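Local atomic coordinates of phosphotriesterase, putative (Deinococcus radiodurans, PDB entry 4J35), a protein that probably hydrolyses lactones as a metal-dependent member of the phosphotriesterase family, and is here engineered towards organophosphate hydrolysis. Residues A[4-8]-A[79-84]; A[14-18]-A[314-319]; A[117-121]-A[160-165]. The protein carries 7 engineered substitutions. All blocks are in the same frame, centred on the assembly; numbering follows the deposited sequence.

From the N terminus the chain first lays down 4-8, a turn between the strands 3-5 and 8-10. It then passes 14-18, which opens contact 2, before helix 76-86 brings back 79-84 and closes contact 1. Contacts 1 and 2 therefore cross along the chain. Contact 3 follows contact 1 in series, closing a short loop between helices 116-129 and 153-169. It is nested inside the long loop of contact 2, which closes only with helix 307-322. Contact 1 ties the N-terminal hairpin to helix 76-86. Contact 2 joins the start of strand 17-26 to the C-terminal helix, and contact 3 pairs two helices.

Contact 1 (A[4-8]-A[79-84]); sequences QTVTG and LREVSE
Val6 has CG1 anti to its carbonyl carbon (chi1 -59°), which leaves CG2 in the crowded position and facing helix 76-86. Thr7 is branched the same way: OG1 lies between N and the carbonyl carbon (chi1 54°), and the methyl CG2, anti to the carbonyl carbon, reaches the same helix one turn further on. Val6 CG2 rests on the helix backbone, 3.7 Å from Arg80 CA. Its other methyl, CG1, lies against Leu79 CB at 4.2 Å. Thr7 CG2 meets the hydroxyl of Ser83 at 3.4 Å (OG) and also touches Glu84 CG. The Thr7 and Glu84 side chains run past each other in opposite directions.

The aliphatic part of Arg80 lies alongside the carbonyl of Val6, with CD 3.3 Å from Val6 O. A water links two hydroxyls: it donates to Ser83 OG at 2.9 Å and also bonds Thr7 OG1. Ser83 OG has a further partner in Leu88 O.

The turn itself is held from within. Thr5 OG1 accepts from Thr7 N at 3.0 Å and donates in the carbonyl plane to a lone pair of Gly8 O at 2.8 Å. Gly8 O also takes the backbone N of Thr5, so two donors grip it. Beyond the two segments, Val6 bonds the backbone of Ile90 in strand 89-91. This is a tight beta hairpin, with a type I turn and an ST turn at its tip, laid against a helix of the TIM barrel.

Contact 2 (A[14-18]-A[314-319]); sequences QLGAT and TVGNPA
The TIM barrel joins its two ends here: the lead-in to the strand 17-26 packs against the C-terminal helix 307-322. Thr18 N donates to Thr314 O at 2.9 Å (N-H...O angle 156°), meeting the oxygen nearly end-on to its carbonyl. The acceptor comes from a kink in the helix. Pro318 has no N-H to offer the turn before it, and the strand takes up the carbonyl of Thr314 instead. Ala17 CA adds a CA-H...O contact to the same oxygen at 3.3 Å.

The Pro318 ring lies alongside Thr18, with its CB 3.5 Å from Thr18 CB. Thr18 OG1 is anti to the carbonyl carbon (chi1 -60°) and turns back to donate to Gly16 O at 3.0 Å. It comes from above that carbonyl's plane. Leu15 meets the same part of the helix, its CD1 3.7 Å from Pro318 O and close to Ala319 CA. Outside the pair, Ala17 also bonds the backbone of Gln62, and Asn317 holds the helix to Leu259 O and Ala256 O.

Val315 lies along the strand lead-in with both methyls: CG1 is near Gly16 O, and CG2 sits 3.6 Å from Ala17 CA.

Contact 3 (A[117-121]-A[160-165]); sequences ESEIY and RAAARV
Ala161 is the small bump on which the two helices meet. Its CB enters a hollow on helix 116-129 walled by the backbone of Glu117 and Tyr121 and by Ile120. It lies 3.5 Å from Tyr121 N and 3.7 Å from Ile120 CG2. The small methyl lets the axes of 117-121 and 160-165 approach to 8.6 Å.

Tyr121 is the larger bump. With CG anti to the backbone N (chi1 158°), its ring slips between Arg164 and Val165. Arg164, extended as far as NE, lays its guanidinium flat over one ring face, a cation-pi stack with CZ 3.7 Å from the ring centroid. The aliphatic CD covers the same face in a CH-pi contact. Val165 CG2 meets the ring obliquely, at 3.6 Å from CD1. Ala161 O approaches the ring edge.

The crossing angle of -46° is consistent with ridges-into-grooves packing of rows spaced four residues apart, such as Glu117-Tyr121 and Ala161-Val165. Within the TIM-barrel fold, helix 153-169 leads into strand 173-174, and helix 116-129 packs on helix 153-169.

At the far end of the contact from Tyr121, the carboxylate of Glu117 crosses over Arg160 CB and makes a salt bridge, NE to OE1 2.9 Å. The nitrogen comes from above the carboxylate plane, while OE1 lies close to the guanidinium plane. A water also joins OE1 to Arg160 NH2. Another water spans Arg164 NH1 and Ser118 OG, which has Asp115 as a further partner. The hydroxyl of Tyr121 ends in a hydrogen bond with Glu168 OE2.

Contact 1 (A[4-8]-A[79-84])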
loop_
_atom_site.group_PDB
_atom_site.type_symbol
_atom_site.label_atom_id
_atom_site.label_comp_id
_atom_site.label_asym_id
_atom_site.label_seq_id
_atom_site.Cartn_x
_atom_site.Cartn_y
_atom_site.Cartn_z
ATOM N N GLN A 4 11.367 -0.073 9.669
ATOM C CA GLN A 4 11.878 1.277 9.544
ATOM C C GLN A 4 10.719 2.252 9.322
ATOM O O GLN A 4 10.129 2.262 8.254
ATOM C CB GLN A 4 12.884 1.347 8.394
ATOM C CG GLN A 4 13.775 2.568 8.454
ATOM C CD GLN A 4 14.630 2.617 9.705
ATOM O OE1 GLN A 4 14.976 1.582 10.289
ATOM N NE2 GLN A 4 14.977 3.822 10.125
ATOM N N THR A 5 10.400 3.063 10.329
ATOM C CA THR A 5 9.333 4.060 10.206
ATOM C C THR A 5 9.949 5.418 9.974
ATOM O O THR A 5 11.167 5.567 10.015
ATOM C CB THR A 5 8.453 4.161 11.475
ATOM O OG1 THR A 5 9.095 5.005 12.445
ATOM C CG2 THR A 5 8.192 2.813 12.053
ATOM N N VAL A 6 9.115 6.412 9.715
ATOM C CA VAL A 6 9.607 7.746 9.397
ATOM C C VAL A 6 10.135 8.457 10.658
ATOM O O VAL A 6 10.765 9.509 10.553
ATOM C CB VAL A 6 8.509 8.611 8.691
ATOM C CG1 VAL A 6 8.041 7.934 7.392
ATOM C CG2 VAL A 6 7.321 8.862 9.616
ATOM N N THR A 7 9.891 7.883 11.837
ATOM C CA THR A 7 10.498 8.384 13.071
ATOM C C THR A 7 11.604 7.471 13.628
ATOM O O THR A 7 12.002 7.616 14.785
ATOM C CB THR A 7 9.463 8.552 14.197
ATOM O OG1 THR A 7 8.754 7.318 14.390
ATOM C CG2 THR A 7 8.490 9.678 13.889
ATOM N N GLY A 8 12.092 6.537 12.819
ATOM C CA GLY A 8 13.161 5.645 13.250
ATOM C C GLY A 8 12.708 4.201 13.335
ATOM O O GLY A 8 11.545 3.894 13.087
ATOM N N LEU A 79 5.003 13.221 6.459
ATOM C CA LEU A 79 4.618 12.041 7.227
ATOM C C LEU A 79 5.256 12.020 8.622
ATOM O O LEU A 79 4.624 11.611 9.590
ATOM C CB LEU A 79 5.035 10.767 6.485
ATOM C CG LEU A 79 4.442 10.545 5.094
ATOM C CD1 LEU A 79 4.944 9.209 4.587
ATOM C CD2 LEU A 79 2.919 10.564 5.086
ATOM N N ARG A 80 6.514 12.444 8.730
ATOM C CA ARG A 80 7.166 12.530 10.048
ATOM C C ARG A 80 6.495 13.556 10.955
ATOM O O ARG A 80 6.318 13.308 12.150
ATOM C CB ARG A 80 8.657 12.849 9.906
ATOM C CG ARG A 80 9.403 12.924 11.237
ATOM C CD ARG A 80 10.907 12.801 11.040
ATOM N NE ARG A 80 11.450 13.958 10.339
ATOM C CZ ARG A 80 12.731 14.117 10.022
ATOM N NH1 ARG A 80 13.623 13.190 10.334
ATOM N NH2 ARG A 80 13.115 15.211 9.380
ATOM N N GLU A 81 6.080 14.687 10.398
ATOM C CA GLU A 81 5.344 15.672 11.190
ATOM C C GLU A 81 4.071 15.085 11.760
ATOM O O GLU A 81 3.737 15.337 12.919
ATOM C CB GLU A 81 4.934 16.879 10.356
ATOM C CG GLU A 81 6.038 17.785 9.938
ATOM C CD GLU A 81 5.501 18.989 9.189
ATOM O OE1 GLU A 81 4.636 19.715 9.744
ATOM O OE2 GLU A 81 5.939 19.201 8.042
ATOM N N VAL A 82 3.336 14.346 10.930
ATOM C CA VAL A 82 2.068 13.760 11.358
ATOM C C VAL A 82 2.321 12.723 12.458
ATOM O O VAL A 82 1.603 12.681 13.450
ATOM C CB VAL A 82 1.336 13.100 10.167
ATOM C CG1 VAL A 82 0.082 12.387 10.632
ATOM C CG2 VAL A 82 0.998 14.152 9.108
ATOM N N SER A 83 3.347 11.886 12.268
ATOM C CA SER A 83 3.715 10.867 13.254
ATOM C C SER A 83 4.152 11.459 14.589
ATOM O O SER A 83 3.715 11.005 15.648
ATOM C CB SER A 83 4.855 9.979 12.712
ATOM O OG SER A 83 5.166 8.941 13.641
ATOM N N GLU A 84 5.024 12.459 14.536
ATOM C CA GLU A 84 5.538 13.100 15.745
ATOM C C GLU A 84 4.455 13.894 16.477
ATOM O O GLU A 84 4.528 14.088 17.695
ATOM C CB GLU A 84 6.719 14.022 15.408
ATOM C CG GLU A 84 7.994 13.294 14.968
ATOM C CD GLU A 84 9.139 14.247 14.602
ATOM O OE1 GLU A 84 8.899 15.469 14.513
ATOM O OE2 GLU A 84 10.281 13.768 14.408
HETATM O O HOH W 1 13.105 10.129 11.136
HETATM O O HOH W 2 6.673 6.679 12.583
#

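Contact 2 (A[14-18]-A[314-319])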
loop_
_atom_site.group_PDB
_atom_site.type_symbol
_atom_site.label_atom_id
_atom_site.label_comp_id
_atom_site.label_asym_id
_atom_site.label_seq_id
_atom_site.Cartn_x
_atom_site.Cartn_y
_atom_site.Cartn_z
ATOM N N GLN A 14 6.045 -3.795 18.642
ATOM C CA GLN A 14 5.478 -2.456 18.862
ATOM C C GLN A 14 4.668 -1.911 17.682
ATOM O O GLN A 14 4.166 -0.790 17.757
ATOM C CB GLN A 14 6.579 -1.436 19.187
ATOM C CG GLN A 14 7.218 -1.643 20.512
ATOM C CD GLN A 14 6.199 -2.021 21.560
ATOM O OE1 GLN A 14 5.293 -1.240 21.896
ATOM N NE2 GLN A 14 6.321 -3.247 22.070
ATOM N N LEU A 15 4.524 -2.680 16.606
ATOM C CA LEU A 15 3.733 -2.192 15.463
ATOM C C LEU A 15 2.246 -2.147 15.797
ATOM O O LEU A 15 1.531 -1.230 15.398
ATOM C CB LEU A 15 3.957 -3.065 14.222
ATOM C CG LEU A 15 5.347 -3.019 13.588
ATOM C CD1 LEU A 15 5.384 -3.872 12.302
ATOM C CD2 LEU A 15 5.769 -1.588 13.291
ATOM N N GLY A 16 1.789 -3.137 16.552
ATOM C CA GLY A 16 0.388 -3.268 16.866
ATOM C C GLY A 16 -0.489 -3.470 15.647
ATOM O O GLY A 16 -0.044 -3.909 14.584
ATOM N N ALA A 17 -1.767 -3.157 15.820
ATOM C CA ALA A 17 -2.735 -3.277 14.750
ATOM C C ALA A 17 -2.303 -2.298 13.641
ATOM O O ALA A 17 -2.040 -1.122 13.913
ATOM C CB ALA A 17 -4.122 -2.927 15.278
ATOM N N THR A 18 -2.257 -2.785 12.409
ATOM C CA THR A 18 -1.692 -2.050 11.276
ATOM C C THR A 18 -2.633 -2.010 10.089
ATOM O O THR A 18 -3.343 -2.995 9.768
ATOM C CB THR A 18 -0.321 -2.710 10.843
ATOM O OG1 THR A 18 0.589 -2.658 11.942
ATOM C CG2 THR A 18 0.300 -2.001 9.661
ATOM N N THR A 314 -4.737 -8.494 11.356
ATOM C CA THR A 314 -4.496 -7.079 11.624
ATOM C C THR A 314 -3.265 -6.789 12.467
ATOM O O THR A 314 -2.782 -5.677 12.459
ATOM C CB THR A 314 -5.733 -6.439 12.333
ATOM O OG1 THR A 314 -5.991 -7.144 13.550
ATOM C CG2 THR A 314 -6.933 -6.550 11.424
ATOM N N VAL A 315 -2.731 -7.791 13.171
ATOM C CA VAL A 315 -1.560 -7.565 14.027
ATOM C C VAL A 315 -0.429 -8.589 13.731
ATOM O O VAL A 315 0.715 -8.190 13.530
ATOM C CB VAL A 315 -1.926 -7.668 15.540
ATOM C CG1 VAL A 315 -0.700 -7.425 16.417
ATOM C CG2 VAL A 315 -3.064 -6.659 15.912
ATOM N N GLY A 316 -0.788 -9.865 13.730
ATOM C CA GLY A 316 0.184 -10.940 13.538
ATOM C C GLY A 316 0.881 -10.817 12.193
ATOM O O GLY A 316 2.104 -10.839 12.118
ATOM N N ASN A 317 0.104 -10.692 11.128
ATOM C CA ASN A 317 0.690 -10.630 9.789
ATOM C C ASN A 317 1.562 -9.404 9.555
ATOM O O ASN A 317 2.668 -9.515 9.038
ATOM C CB ASN A 317 -0.377 -10.774 8.714
ATOM C CG ASN A 317 -1.078 -12.097 8.782
ATOM O OD1 ASN A 317 -0.612 -13.037 9.465
ATOM N ND2 ASN A 317 -2.154 -12.237 8.022
ATOM N N PRO A 318 1.069 -8.199 9.898
ATOM C CA PRO A 318 1.944 -7.041 9.737
ATOM C C PRO A 318 3.233 -7.138 10.552
ATOM O O PRO A 318 4.243 -6.623 10.088
ATOM C CB PRO A 318 1.085 -5.868 10.263
ATOM C CG PRO A 318 -0.323 -6.372 10.198
ATOM C CD PRO A 318 -0.293 -7.834 10.320
ATOM N N ALA A 319 3.210 -7.756 11.739
ATOM C CA ALA A 319 4.424 -7.837 12.554
ATOM C C ALA A 319 5.466 -8.653 11.788
ATOM O O ALA A 319 6.657 -8.318 11.726
ATOM C CB ALA A 319 4.124 -8.507 13.884
HETATM O O HOH W 3 1.656 -6.066 14.257
#

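Contact 3 (A[117-121]-A[160-165])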
loop_
_atom_site.group_PDB
_atom_site.type_symbol
_atom_site.label_atom_id
_atom_site.label_comp_id
_atom_site.label_asym_id
_atom_site.label_seq_id
_atom_site.Cartn_x
_atom_site.Cartn_y
_atom_site.Cartn_z
ATOM N N GLU A 117 17.723 -0.524 -14.804
ATOM C CA GLU A 117 17.488 -1.422 -13.664
ATOM C C GLU A 117 18.461 -1.109 -12.532
ATOM O O GLU A 117 18.075 -0.977 -11.367
ATOM C CB GLU A 117 17.626 -2.891 -14.065
ATOM C CG GLU A 117 17.302 -3.859 -12.927
ATOM C CD GLU A 117 17.686 -5.313 -13.252
ATOM O OE1 GLU A 117 17.354 -5.782 -14.355
ATOM O OE2 GLU A 117 18.252 -5.988 -12.373
ATOM N N SER A 118 19.737 -0.996 -12.868
ATOM C CA SER A 118 20.738 -0.686 -11.858
ATOM C C SER A 118 20.530 0.704 -11.252
ATOM O O SER A 118 20.789 0.902 -10.069
ATOM C CB SER A 118 22.145 -0.824 -12.437
ATOM O OG SER A 118 22.407 -2.196 -12.707
ATOM N N GLU A 119 20.077 1.667 -12.050
ATOM C CA GLU A 119 19.788 2.994 -11.509
ATOM C C GLU A 119 18.641 2.954 -10.534
ATOM O O GLU A 119 18.675 3.615 -9.481
ATOM C CB GLU A 119 19.498 4.000 -12.638
ATOM C CG GLU A 119 20.772 4.300 -13.443
ATOM C CD GLU A 119 20.496 5.151 -14.673
ATOM O OE1 GLU A 119 19.313 5.293 -15.030
ATOM O OE2 GLU A 119 21.458 5.675 -15.273
ATOM N N ILE A 120 17.614 2.186 -10.880
ATOM C CA ILE A 120 16.458 2.024 -10.009
ATOM C C ILE A 120 16.871 1.297 -8.743
ATOM O O ILE A 120 16.502 1.665 -7.651
ATOM C CB ILE A 120 15.342 1.250 -10.731
ATOM C CG1 ILE A 120 14.870 2.075 -11.934
ATOM C CG2 ILE A 120 14.195 0.929 -9.759
ATOM C CD1 ILE A 120 14.018 1.314 -12.913
ATOM N N TYR A 121 17.663 0.248 -8.902
ATOM C CA TYR A 121 18.146 -0.476 -7.763
ATOM C C TYR A 121 18.864 0.472 -6.799
ATOM O O TYR A 121 18.668 0.365 -5.577
ATOM C CB TYR A 121 19.089 -1.591 -8.241
ATOM C CG TYR A 121 20.036 -2.058 -7.172
ATOM C CD1 TYR A 121 19.621 -2.926 -6.176
ATOM C CD2 TYR A 121 21.350 -1.615 -7.159
ATOM C CE1 TYR A 121 20.502 -3.358 -5.179
ATOM C CE2 TYR A 121 22.233 -2.027 -6.178
ATOM C CZ TYR A 121 21.803 -2.894 -5.189
ATOM O OH TYR A 121 22.695 -3.301 -4.225
ATOM N N ARG A 160 12.744 -6.283 -10.909
ATOM C CA ARG A 160 14.053 -6.925 -10.747
ATOM C C ARG A 160 14.921 -6.112 -9.803
ATOM O O ARG A 160 15.639 -6.671 -8.992
ATOM C CB ARG A 160 14.778 -7.144 -12.118
ATOM C CG ARG A 160 14.026 -8.109 -13.054
ATOM C CD ARG A 160 14.857 -8.522 -14.290
ATOM N NE ARG A 160 15.070 -7.428 -15.221
ATOM C CZ ARG A 160 14.246 -7.096 -16.214
ATOM N NH1 ARG A 160 13.119 -7.767 -16.418
ATOM N NH2 ARG A 160 14.550 -6.086 -17.015
ATOM N N ALA A 161 14.834 -4.786 -9.876
ATOM C CA ALA A 161 15.581 -3.953 -8.927
ATOM C C ALA A 161 15.095 -4.181 -7.483
ATOM O O ALA A 161 15.904 -4.272 -6.561
ATOM C CB ALA A 161 15.466 -2.500 -9.287
ATOM N N ALA A 162 13.777 -4.243 -7.282
ATOM C CA ALA A 162 13.234 -4.514 -5.954
ATOM C C ALA A 162 13.658 -5.889 -5.397
ATOM O O ALA A 162 13.981 -6.011 -4.214
ATOM C CB ALA A 162 11.721 -4.416 -5.983
ATOM N N ALA A 163 13.633 -6.927 -6.228
ATOM C CA ALA A 163 13.983 -8.267 -5.737
ATOM C C ALA A 163 15.417 -8.264 -5.202
ATOM O O ALA A 163 15.734 -8.865 -4.176
ATOM C CB ALA A 163 13.777 -9.320 -6.830
ATOM N N ARG A 164 16.286 -7.552 -5.893
ATOM C CA ARG A 164 17.666 -7.430 -5.474
ATOM C C ARG A 164 17.810 -6.701 -4.147
ATOM O O ARG A 164 18.525 -7.141 -3.252
ATOM C CB ARG A 164 18.431 -6.703 -6.568
ATOM C CG ARG A 164 19.858 -6.475 -6.271
ATOM C CD ARG A 164 20.503 -5.918 -7.518
ATOM N NE ARG A 164 21.950 -5.820 -7.409
ATOM C CZ ARG A 164 22.689 -5.014 -8.170
ATOM N NH1 ARG A 164 22.109 -4.218 -9.094
ATOM N NH2 ARG A 164 24.011 -5.001 -8.001
ATOM N N VAL A 165 17.127 -5.577 -3.997
ATOM C CA VAL A 165 17.170 -4.891 -2.719
ATOM C C VAL A 165 16.585 -5.775 -1.621
ATOM O O VAL A 165 17.075 -5.763 -0.493
ATOM C CB VAL A 165 16.387 -3.511 -2.755
ATOM C CG1 VAL A 165 16.494 -2.865 -1.397
ATOM C CG2 VAL A 165 16.972 -2.622 -3.813
HETATM O O HOH W 4 17.305 -4.994 -17.116
HETATM O O HOH W 5 24.358 -2.407 -10.434
#